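PrimPol AEP domain (PP-N190) (Cyanophage S-2L, PDB 6ZP9) probably primes and extends DNA as the archaeo-eukaryotic primase-polymerase domain of a phage whose genome carries 2-aminoadenine in place of adenine. Local coordinates at residues R34-P40 with G65-V71; I82-I88 with P132-W138; F89-D93 with A149-N155. All coordinates share one frame; numbering follows the deposited sequence.

Overall arrangement
From the N terminus, interaction 1 comes first: strand 34-38 leads through strand 49-52 and helix 55-64 to strand 67-71, which returns antiparallel to it and closes that loop in one antiparallel sheet. The chain then passes to strand 85-90, an edge of the second sheet. Interaction 2 ties the start of this strand to strand 132-133 and the first turn of helix 135-149, and interaction 3 ties its end to the loop after that helix, so their segments alternate and the two contacts cross. Their centres are about 17 Å apart, joined by Trp138 against Phe89. Val71 touches Ile82, linking interactions 1 and 2.

Interaction 1 (R34-P40 with G65-V71); sequences RYRAIWP and GFNSYIV
The edge of the Trp39 indole meets the face of the Phe66 ring in a T-shaped stack, CE3 over the centre of the phenyl ring, planes at 74°. Pro40 CD rests over one face of the same indole, while the carbonyl carbon of Ile38 lies at the edge of the Phe66 ring, nearest CD2. Tyr69 offers a face to Ile38, whose CD1 sits 3.5 Å from Tyr69 CE1 in a CH-pi contact, and Arg36 O lies at the tyrosine edge. Tyr35, its CG anti to the backbone N (chi1 180°), carries its ring alongside the partner strand until OH and Ser68 OG share a hydrogen bond of 2.9 Å.

Between these groups strands 34-38 and 67-71 run antiparallel as inner neighbours of one sheet. Arg36 N reaches Tyr69 O at 2.9 Å in an almost straight bond, and Ile38 and Asn67 exchange a pair of bonds. Tyr35, Ala37, Ser68 and Ile70 share one face of the sheet; helix 55-64 packs on it, which suits small Ala37 and Ser68. Arg36, Ile38, Asn67 and Tyr69 occupy the other. Gly65 ends that helix in a Schellman motif, and its positive phi (120°) suits a residue without a side chain; a CB would also point toward Trp39, close against CH2.

Polar ends pair beyond the two strands as well, Trp39 NE1 with Asp44 and Asn67 OD1 with the backbone of Gln170. The contact thus combines backbone pairing with aromatic packing at one end, and the hydroxyls of two buried residues, Tyr35 and Ser68, are paired by one hydrogen bond.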
loop_
_atom_site.group_PDB
_atom_site.type_symbol
_atom_site.label_atom_id
_atom_site.label_comp_id
_atom_site.label_asym_id
_atom_site.label_seq_id
_atom_site.Cartn_x
_atom_site.Cartn_y
_atom_site.Cartn_z
ATOM N N ARG A 34 8.837 -2.669 7.367
ATOM C CA ARG A 34 9.694 -1.520 7.127
ATOM C C ARG A 34 8.851 -0.258 6.976
ATOM O O ARG A 34 7.891 -0.230 6.198
ATOM C CB ARG A 34 10.552 -1.742 5.879
ATOM C CG ARG A 34 11.473 -2.941 5.983
ATOM C CD ARG A 34 12.463 -2.759 7.122
ATOM N NE ARG A 34 13.363 -1.635 6.876
ATOM C CZ ARG A 34 14.316 -1.258 7.716
ATOM N NH1 ARG A 34 14.487 -1.916 8.853
ATOM N NH2 ARG A 34 15.096 -0.231 7.419
ATOM N N TYR A 35 9.219 0.774 7.725
ATOM C CA TYR A 35 8.572 2.075 7.704
ATOM C C TYR A 35 9.404 3.045 6.876
ATOM O O TYR A 35 10.639 3.025 6.933
ATOM C CB TYR A 35 8.426 2.592 9.134
ATOM C CG TYR A 35 7.774 3.939 9.315
ATOM C CD1 TYR A 35 6.455 4.159 8.924
ATOM C CD2 TYR A 35 8.462 4.987 9.937
ATOM C CE1 TYR A 35 5.844 5.396 9.116
ATOM C CE2 TYR A 35 7.858 6.228 10.132
ATOM C CZ TYR A 35 6.549 6.425 9.724
ATOM O OH TYR A 35 5.929 7.646 9.918
ATOM N N ARG A 36 8.730 3.882 6.092
ATOM C CA ARG A 36 9.395 4.967 5.377
ATOM C C ARG A 36 8.641 6.250 5.676
ATOM O O ARG A 36 7.433 6.332 5.442
ATOM C CB ARG A 36 9.459 4.717 3.862
ATOM C CG ARG A 36 10.441 5.657 3.149
ATOM C CD ARG A 36 10.773 5.235 1.717
ATOM N NE ARG A 36 11.071 6.387 0.864
ATOM C CZ ARG A 36 12.284 6.745 0.446
ATOM N NH1 ARG A 36 12.424 7.825 -0.312
ATOM N NH2 ARG A 36 13.351 6.028 0.776
ATOM N N ALA A 37 9.336 7.234 6.226
ATOM C CA ALA A 37 8.765 8.554 6.460
ATOM C C ALA A 37 9.295 9.482 5.371
ATOM O O ALA A 37 10.514 9.607 5.200
ATOM C CB ALA A 37 9.126 9.063 7.857
ATOM N N ILE A 38 8.391 10.102 4.619
ATOM C CA ILE A 38 8.759 10.945 3.486
ATOM C C ILE A 38 8.267 12.360 3.750
ATOM O O ILE A 38 7.106 12.557 4.128
ATOM C CB ILE A 38 8.183 10.414 2.161
ATOM C CG1 ILE A 38 8.556 8.937 1.980
ATOM C CG2 ILE A 38 8.690 11.255 0.993
ATOM C CD1 ILE A 38 8.073 8.356 0.681
ATOM N N TRP A 39 9.150 13.341 3.546
ATOM C CA TRP A 39 8.788 14.731 3.787
ATOM C C TRP A 39 7.828 15.229 2.703
ATOM O O TRP A 39 8.037 14.967 1.514
ATOM C CB TRP A 39 10.048 15.595 3.823
ATOM C CG TRP A 39 9.802 16.968 4.331
ATOM C CD1 TRP A 39 9.852 18.135 3.614
ATOM C CD2 TRP A 39 9.454 17.330 5.671
ATOM N NE1 TRP A 39 9.552 19.205 4.434
ATOM C CE2 TRP A 39 9.309 18.735 5.700
ATOM C CE3 TRP A 39 9.252 16.605 6.847
ATOM C CZ2 TRP A 39 8.966 19.425 6.863
ATOM C CZ3 TRP A 39 8.915 17.295 8.004
ATOM C CH2 TRP A 39 8.779 18.694 8.002
ATOM N N PRO A 40 6.764 15.945 3.075
ATOM C CA PRO A 40 5.729 16.277 2.087
ATOM C C PRO A 40 6.171 17.260 1.019
ATOM O O PRO A 40 5.553 17.278 -0.051
ATOM C CB PRO A 40 4.600 16.873 2.940
ATOM C CG PRO A 40 4.849 16.384 4.305
ATOM C CD PRO A 40 6.335 16.271 4.446
ATOM N N GLY A 65 6.308 16.046 11.054
ATOM C CA GLY A 65 5.665 16.528 9.847
ATOM C C GLY A 65 5.795 15.634 8.627
ATOM O O GLY A 65 5.490 16.080 7.522
ATOM N N PHE A 66 6.234 14.384 8.798
ATOM C CA PHE A 66 6.423 13.479 7.671
ATOM C C PHE A 66 5.121 12.764 7.313
ATOM O O PHE A 66 4.240 12.578 8.155
ATOM C CB PHE A 66 7.486 12.422 7.993
ATOM C CG PHE A 66 8.896 12.950 8.070
ATOM C CD1 PHE A 66 9.356 13.587 9.217
ATOM C CD2 PHE A 66 9.774 12.771 7.017
ATOM C CE1 PHE A 66 10.653 14.051 9.299
ATOM C CE2 PHE A 66 11.073 13.237 7.089
ATOM C CZ PHE A 66 11.515 13.875 8.238
ATOM N N ASN A 67 5.013 12.346 6.053
ATOM C CA ASN A 67 3.987 11.385 5.672
ATOM C C ASN A 67 4.508 9.964 5.911
ATOM O O ASN A 67 5.716 9.718 5.976
ATOM C CB ASN A 67 3.573 11.568 4.209
ATOM C CG ASN A 67 2.631 12.754 4.000
ATOM O OD1 ASN A 67 1.698 12.970 4.770
ATOM N ND2 ASN A 67 2.859 13.506 2.932
ATOM N N SER A 68 3.575 9.023 6.045
ATOM C CA SER A 68 3.869 7.693 6.561
ATOM C C SER A 68 3.575 6.635 5.510
ATOM O O SER A 68 2.487 6.627 4.925
ATOM C CB SER A 68 3.041 7.404 7.812
ATOM O OG SER A 68 3.352 8.317 8.849
ATOM N N TYR A 69 4.528 5.721 5.319
ATOM C CA TYR A 69 4.456 4.664 4.320
ATOM C C TYR A 69 5.055 3.387 4.897
ATOM O O TYR A 69 5.921 3.426 5.779
ATOM C CB TYR A 69 5.244 5.014 3.048
ATOM C CG TYR A 69 4.828 6.298 2.376
ATOM C CD1 TYR A 69 5.284 7.527 2.845
ATOM C CD2 TYR A 69 3.978 6.289 1.270
ATOM C CE1 TYR A 69 4.906 8.721 2.234
ATOM C CE2 TYR A 69 3.592 7.473 0.651
ATOM C CZ TYR A 69 4.064 8.691 1.137
ATOM O OH TYR A 69 3.703 9.884 0.539
ATOM N N ILE A 70 4.632 2.245 4.350
ATOM C CA ILE A 70 5.298 0.980 4.635
ATOM C C ILE A 70 5.684 0.298 3.333
ATOM O O ILE A 70 4.996 0.418 2.318
ATOM C CB ILE A 70 4.431 0.024 5.482
ATOM C CG1 ILE A 70 3.012 -0.092 4.895
ATOM C CG2 ILE A 70 4.436 0.470 6.950
ATOM C CD1 ILE A 70 2.188 -1.215 5.546
ATOM N N VAL A 71 6.792 -0.433 3.373
ATOM C CA VAL A 71 7.111 -1.350 2.289
ATOM C C VAL A 71 6.130 -2.514 2.353
ATOM O O VAL A 71 6.039 -3.208 3.374
ATOM C CB VAL A 71 8.561 -1.835 2.395
ATOM C CG1 VAL A 71 8.901 -2.742 1.210
ATOM C CG2 VAL A 71 9.506 -0.657 2.477
HETATM O O HOH W 1 7.761 -4.077 5.238
#

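Interaction 2 (I82-I88 with P132-W138); sequences ITSVNAI and PVDVPAW
Val85 presses its branched side chain onto the indole of Trp138, a bump laid against a flat wall. Its CB stands over the five-membered ring, 3.5 Å from the centroid of that Trp138 ring and 17° off the normal, a CH-pi contact, while CG1 leans toward NE1 and CG2 lies over the ring toward its rim. A beta-branched residue suits the place, since both methyls spread over the indole. Ile88 CG2 adds a second bump, 3.9 Å from Trp138 CD1. The indole reaches strand 85-90 because Trp138 CG is anti to the backbone N (chi1 179°), directing the ring away from the first turn of helix 135-149.

At the other end Val135 pushes CG2 against the backbone of Ile82, 3.3 Å from Ile82 O, and meets Ile82 CG2 roughly at right angles. Pro132 CB lies alongside Asn86, 3.4 Å from its OD1, and also 3.7 Å from Ser84 OG. The amide nitrogen of Asn86 is held by the carbonyl of Leu26.

Between these patches Val85 and Val133 form an antiparallel hydrogen-bonded pair, the bond from Val85 N lying in the carbonyl plane of Val133. One water bridges Thr83 O to Val135 N; a second joins Thr83 O to Asp134 OD1. The contact therefore fastens the beginning of an edge strand to the beginning of a helix. Chemically, Trp138 does two jobs at once: its face takes the apolar bulk of Val85, while its NE1 donates to Ala87 O at 2.7 Å, so the buried indole N-H is satisfied as the ring is fixed in rotation.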
loop_
_atom_site.group_PDB
_atom_site.type_symbol
_atom_site.label_atom_id
_atom_site.label_comp_id
_atom_site.label_asym_id
_atom_site.label_seq_id
_atom_site.Cartn_x
_atom_site.Cartn_y
_atom_site.Cartn_z
ATOM N N ILE A 82 13.742 -7.909 -1.236
ATOM C CA ILE A 82 12.382 -8.432 -1.122
ATOM C C ILE A 82 12.376 -9.883 -1.571
ATOM O O ILE A 82 12.829 -10.201 -2.677
ATOM C CB ILE A 82 11.394 -7.595 -1.951
ATOM C CG1 ILE A 82 11.372 -6.145 -1.465
ATOM C CG2 ILE A 82 9.989 -8.181 -1.854
ATOM C CD1 ILE A 82 10.958 -5.983 -0.003
ATOM N N THR A 83 11.869 -10.774 -0.712
ATOM C CA THR A 83 11.813 -12.191 -1.044
ATOM C C THR A 83 10.407 -12.683 -1.347
ATOM O O THR A 83 10.261 -13.761 -1.932
ATOM C CB THR A 83 12.409 -13.052 0.088
ATOM O OG1 THR A 83 11.792 -12.726 1.340
ATOM C CG2 THR A 83 13.922 -12.825 0.208
ATOM N N SER A 84 9.381 -11.925 -0.976
ATOM C CA SER A 84 8.005 -12.282 -1.285
ATOM C C SER A 84 7.131 -11.075 -1.015
ATOM O O SER A 84 7.521 -10.163 -0.284
ATOM C CB SER A 84 7.527 -13.476 -0.465
ATOM O OG SER A 84 7.662 -13.195 0.909
ATOM N N VAL A 85 5.958 -11.067 -1.645
ATOM C CA VAL A 85 4.959 -10.015 -1.489
ATOM C C VAL A 85 3.607 -10.696 -1.300
ATOM O O VAL A 85 3.307 -11.688 -1.975
ATOM C CB VAL A 85 4.939 -9.044 -2.695
ATOM C CG1 VAL A 85 4.145 -7.789 -2.363
ATOM C CG2 VAL A 85 6.353 -8.649 -3.120
ATOM N N ASN A 86 2.799 -10.183 -0.364
ATOM C CA ASN A 86 1.552 -10.839 0.014
ATOM C C ASN A 86 0.320 -10.318 -0.720
ATOM O O ASN A 86 -0.769 -10.870 -0.527
ATOM C CB ASN A 86 1.310 -10.688 1.512
ATOM C CG ASN A 86 2.296 -11.462 2.326
ATOM O OD1 ASN A 86 2.979 -12.342 1.799
ATOM N ND2 ASN A 86 2.383 -11.151 3.619
ATOM N N ALA A 87 0.454 -9.274 -1.535
ATOM C CA ALA A 87 -0.686 -8.655 -2.197
ATOM C C ALA A 87 -0.211 -7.992 -3.482
ATOM O O ALA A 87 0.951 -7.600 -3.587
ATOM C CB ALA A 87 -1.344 -7.605 -1.288
ATOM N N ILE A 88 -1.112 -7.859 -4.455
ATOM C CA ILE A 88 -0.932 -6.868 -5.511
ATOM C C ILE A 88 -1.817 -5.676 -5.161
ATOM O O ILE A 88 -2.757 -5.781 -4.365
ATOM C CB ILE A 88 -1.249 -7.410 -6.927
ATOM C CG1 ILE A 88 -2.655 -8.022 -6.972
ATOM C CG2 ILE A 88 -0.150 -8.385 -7.376
ATOM C CD1 ILE A 88 -3.061 -8.504 -8.358
ATOM N N PRO A 132 2.409 -16.074 0.591
ATOM C CA PRO A 132 3.340 -15.117 -0.012
ATOM C C PRO A 132 3.693 -15.537 -1.428
ATOM O O PRO A 132 3.791 -16.724 -1.729
ATOM C CB PRO A 132 4.565 -15.178 0.909
ATOM C CG PRO A 132 4.062 -15.768 2.194
ATOM C CD PRO A 132 3.005 -16.741 1.761
ATOM N N VAL A 133 3.888 -14.550 -2.294
ATOM C CA VAL A 133 4.174 -14.768 -3.710
ATOM C C VAL A 133 5.627 -14.396 -3.981
ATOM O O VAL A 133 6.077 -13.316 -3.585
ATOM C CB VAL A 133 3.210 -13.952 -4.592
ATOM C CG1 VAL A 133 3.493 -14.141 -6.080
ATOM C CG2 VAL A 133 1.768 -14.352 -4.277
ATOM N N ASP A 134 6.360 -15.285 -4.650
ATOM C CA ASP A 134 7.741 -14.997 -5.027
ATOM C C ASP A 134 7.799 -13.779 -5.940
ATOM O O ASP A 134 6.846 -13.473 -6.662
ATOM C CB ASP A 134 8.381 -16.197 -5.749
ATOM C CG ASP A 134 8.675 -17.379 -4.814
ATOM O OD1 ASP A 134 8.621 -17.223 -3.567
ATOM O OD2 ASP A 134 8.971 -18.477 -5.337
ATOM N N VAL A 135 8.952 -13.099 -5.928
ATOM C CA VAL A 135 9.074 -11.825 -6.642
ATOM C C VAL A 135 8.802 -11.956 -8.141
ATOM O O VAL A 135 8.053 -11.125 -8.682
ATOM C CB VAL A 135 10.428 -11.171 -6.329
ATOM C CG1 VAL A 135 10.683 -9.991 -7.250
ATOM C CG2 VAL A 135 10.441 -10.715 -4.877
ATOM N N PRO A 136 9.365 -12.936 -8.865
ATOM C CA PRO A 136 9.079 -12.999 -10.315
ATOM C C PRO A 136 7.594 -13.131 -10.640
ATOM O O PRO A 136 7.078 -12.378 -11.483
ATOM C CB PRO A 136 9.896 -14.218 -10.764
ATOM C CG PRO A 136 11.034 -14.252 -9.828
ATOM C CD PRO A 136 10.439 -13.876 -8.497
ATOM N N ALA A 137 6.887 -14.056 -9.976
ATOM C CA ALA A 137 5.445 -14.192 -10.169
ATOM C C ALA A 137 4.714 -12.913 -9.777
ATOM O O ALA A 137 3.844 -12.430 -10.513
ATOM C CB ALA A 137 4.915 -15.372 -9.360
ATOM N N TRP A 138 5.055 -12.352 -8.614
ATOM C CA TRP A 138 4.419 -11.112 -8.179
ATOM C C TRP A 138 4.619 -10.005 -9.204
ATOM O O TRP A 138 3.679 -9.266 -9.524
ATOM C CB TRP A 138 4.965 -10.679 -6.813
ATOM C CG TRP A 138 4.355 -9.399 -6.353
ATOM C CD1 TRP A 138 3.206 -9.258 -5.624
ATOM C CD2 TRP A 138 4.828 -8.066 -6.618
ATOM N NE1 TRP A 138 2.937 -7.925 -5.419
ATOM C CE2 TRP A 138 3.919 -7.173 -6.013
ATOM C CE3 TRP A 138 5.930 -7.543 -7.307
ATOM C CZ2 TRP A 138 4.076 -5.786 -6.076
ATOM C CZ3 TRP A 138 6.085 -6.158 -7.371
ATOM C CH2 TRP A 138 5.161 -5.299 -6.757
HETATM O O HOH W 2 11.090 -14.105 -4.433
HETATM O O HOH W 3 10.469 -16.525 -1.520
#

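Interaction 3 (F89-D93 with A149-N155); sequences FGEWD and AGFDTTN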
loop_
_atom_site.group_PDB
_atom_site.type_symbol
_atom_site.label_atom_id
_atom_site.label_comp_id
_atom_site.label_asym_id
_atom_site.label_seq_id
_atom_site.Cartn_x
_atom_site.Cartn_y
_atom_site.Cartn_z
ATOM N N PHE A 89 -1.515 -4.524 -5.757
ATOM C CA PHE A 89 -2.145 -3.280 -5.326
ATOM C C PHE A 89 -1.901 -2.201 -6.371
ATOM O O PHE A 89 -0.947 -2.279 -7.155
ATOM C CB PHE A 89 -1.602 -2.831 -3.963
ATOM C CG PHE A 89 -0.094 -2.834 -3.879
ATOM C CD1 PHE A 89 0.586 -3.978 -3.477
ATOM C CD2 PHE A 89 0.636 -1.707 -4.210
ATOM C CE1 PHE A 89 1.966 -3.998 -3.409
ATOM C CE2 PHE A 89 2.016 -1.716 -4.140
ATOM C CZ PHE A 89 2.685 -2.865 -3.734
ATOM N N GLY A 90 -2.758 -1.183 -6.363
ATOM C CA GLY A 90 -2.539 -0.077 -7.280
ATOM C C GLY A 90 -3.478 1.078 -7.015
ATOM O O GLY A 90 -4.314 1.042 -6.108
ATOM N N GLU A 91 -3.328 2.111 -7.834
ATOM C CA GLU A 91 -4.107 3.329 -7.684
ATOM C C GLU A 91 -4.189 4.021 -9.033
ATOM O O GLU A 91 -3.265 3.925 -9.843
ATOM C CB GLU A 91 -3.467 4.281 -6.658
ATOM C CG GLU A 91 -2.043 4.688 -7.046
ATOM C CD GLU A 91 -1.376 5.656 -6.069
ATOM O OE1 GLU A 91 -2.060 6.534 -5.499
ATOM O OE2 GLU A 91 -0.148 5.545 -5.874
ATOM N N TRP A 92 -5.291 4.731 -9.264
ATOM C CA TRP A 92 -5.355 5.641 -10.398
ATOM C C TRP A 92 -4.672 6.957 -10.047
ATOM O O TRP A 92 -4.712 7.413 -8.902
ATOM C CB TRP A 92 -6.801 5.877 -10.828
ATOM C CG TRP A 92 -7.317 4.716 -11.647
ATOM C CD1 TRP A 92 -6.995 4.415 -12.948
ATOM C CD2 TRP A 92 -8.209 3.680 -11.210
ATOM N NE1 TRP A 92 -7.639 3.266 -13.343
ATOM C CE2 TRP A 92 -8.389 2.793 -12.299
ATOM C CE3 TRP A 92 -8.878 3.416 -10.005
ATOM C CZ2 TRP A 92 -9.211 1.668 -12.221
ATOM C CZ3 TRP A 92 -9.692 2.292 -9.931
ATOM C CH2 TRP A 92 -9.850 1.431 -11.035
ATOM N N ASP A 93 -4.011 7.551 -11.038
ATOM C CA ASP A 93 -3.309 8.811 -10.813
ATOM C C ASP A 93 -4.270 9.940 -10.473
ATOM O O ASP A 93 -3.880 10.904 -9.804
ATOM C CB ASP A 93 -2.476 9.183 -12.047
ATOM C CG ASP A 93 -1.199 9.912 -11.689
ATOM O OD1 ASP A 93 -0.959 10.145 -10.490
ATOM O OD2 ASP A 93 -0.442 10.279 -12.620
ATOM N N ALA A 149 -6.099 -2.158 -15.425
ATOM C CA ALA A 149 -6.840 -1.081 -14.789
ATOM C C ALA A 149 -6.454 0.293 -15.319
ATOM O O ALA A 149 -7.238 1.242 -15.169
ATOM C CB ALA A 149 -6.634 -1.123 -13.268
ATOM N N GLY A 150 -5.289 0.422 -15.951
ATOM C CA GLY A 150 -4.747 1.744 -16.212
ATOM C C GLY A 150 -4.320 2.467 -14.947
ATOM O O GLY A 150 -4.495 3.692 -14.840
ATOM N N PHE A 151 -3.761 1.737 -13.987
ATOM C CA PHE A 151 -3.238 2.347 -12.781
ATOM C C PHE A 151 -1.985 3.178 -13.086
ATOM O O PHE A 151 -1.372 3.084 -14.154
ATOM C CB PHE A 151 -2.890 1.267 -11.759
ATOM C CG PHE A 151 -4.076 0.692 -11.038
ATOM C CD1 PHE A 151 -5.214 1.456 -10.813
ATOM C CD2 PHE A 151 -4.044 -0.614 -10.565
ATOM C CE1 PHE A 151 -6.304 0.936 -10.131
ATOM C CE2 PHE A 151 -5.133 -1.154 -9.889
ATOM C CZ PHE A 151 -6.263 -0.376 -9.662
ATOM N N ASP A 152 -1.606 3.993 -12.109
ATOM C CA ASP A 152 -0.285 4.615 -12.041
ATOM C C ASP A 152 0.818 3.565 -12.190
ATOM O O ASP A 152 0.949 2.667 -11.354
ATOM C CB ASP A 152 -0.185 5.338 -10.692
ATOM C CG ASP A 152 1.122 6.066 -10.486
ATOM O OD1 ASP A 152 2.108 5.828 -11.221
ATOM O OD2 ASP A 152 1.160 6.881 -9.539
ATOM N N THR A 153 1.622 3.683 -13.257
ATOM C CA THR A 153 2.623 2.661 -13.578
ATOM C C THR A 153 3.881 2.750 -12.723
ATOM O O THR A 153 4.756 1.887 -12.849
ATOM C CB THR A 153 3.021 2.741 -15.057
ATOM O OG1 THR A 153 3.788 3.930 -15.280
ATOM C CG2 THR A 153 1.795 2.772 -15.942
ATOM N N THR A 154 3.988 3.767 -11.864
ATOM C CA THR A 154 5.138 3.901 -10.974
ATOM C C THR A 154 5.220 2.755 -9.971
ATOM O O THR A 154 6.317 2.297 -9.628
ATOM C CB THR A 154 5.054 5.235 -10.231
ATOM O OG1 THR A 154 5.309 6.309 -11.143
ATOM C CG2 THR A 154 6.059 5.296 -9.085
ATOM N N ASN A 155 4.071 2.278 -9.485
ATOM C CA ASN A 155 4.018 1.338 -8.358
ATOM C C ASN A 155 4.190 -0.110 -8.832
ATOM O O ASN A 155 3.310 -0.953 -8.664
ATOM C CB ASN A 155 2.700 1.503 -7.602
ATOM C CG ASN A 155 2.438 2.933 -7.170
ATOM O OD1 ASN A 155 3.338 3.641 -6.710
ATOM N ND2 ASN A 155 1.191 3.366 -7.315
HETATM O O HOH W 4 0.223 -0.734 -8.904
HETATM O O HOH W 5 -0.534 1.775 -9.280
HETATM O O HOH W 6 -3.587 6.204 -13.564
HETATM O O HOH W 7 -0.534 8.453 -8.414
#
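Three acidic side chains gather here, Asp152 OD2 lying 4.1 Å from Glu91 OE2 and 4.0 Å from Asp93 OD1. Glu91 and Asp93, two residues apart at the end of strand 85-90, are consistent with the acidic motif of archaeo-eukaryotic primases, though no metal is seen among these acids. Asp152 opens a type I beta turn and an Asx turn, OD1 accepting from Thr154 N, after helix 135-149. Water donates to both Asp93 OD1 and Asp152 OD2, and Lys121 pairs with Asp93. Asn155 ND2 meets the anti lone pair of Glu91 OE2 at 2.9 Å, amide and carboxylate nearly coplanar, and Glu91 OE1 has a weak bond to His124.

An aromatic core joins strand 85-90 to the loop. Phe151 turns its edge to the face of Trp92 in a T-shaped stack, planes at 67°, with CE1 over the centre of the indole. Phe151 is sandwiched, Gly90 and Glu91 N over one face and Ala149 CB over the opposite one. Glycine suits position 90, because a side chain there would run into the phenyl ring. Asp152 N donates to Glu91 O, and Trp92 NE1 donates to Ala149 O at 2.8 Å from above the carbonyl plane.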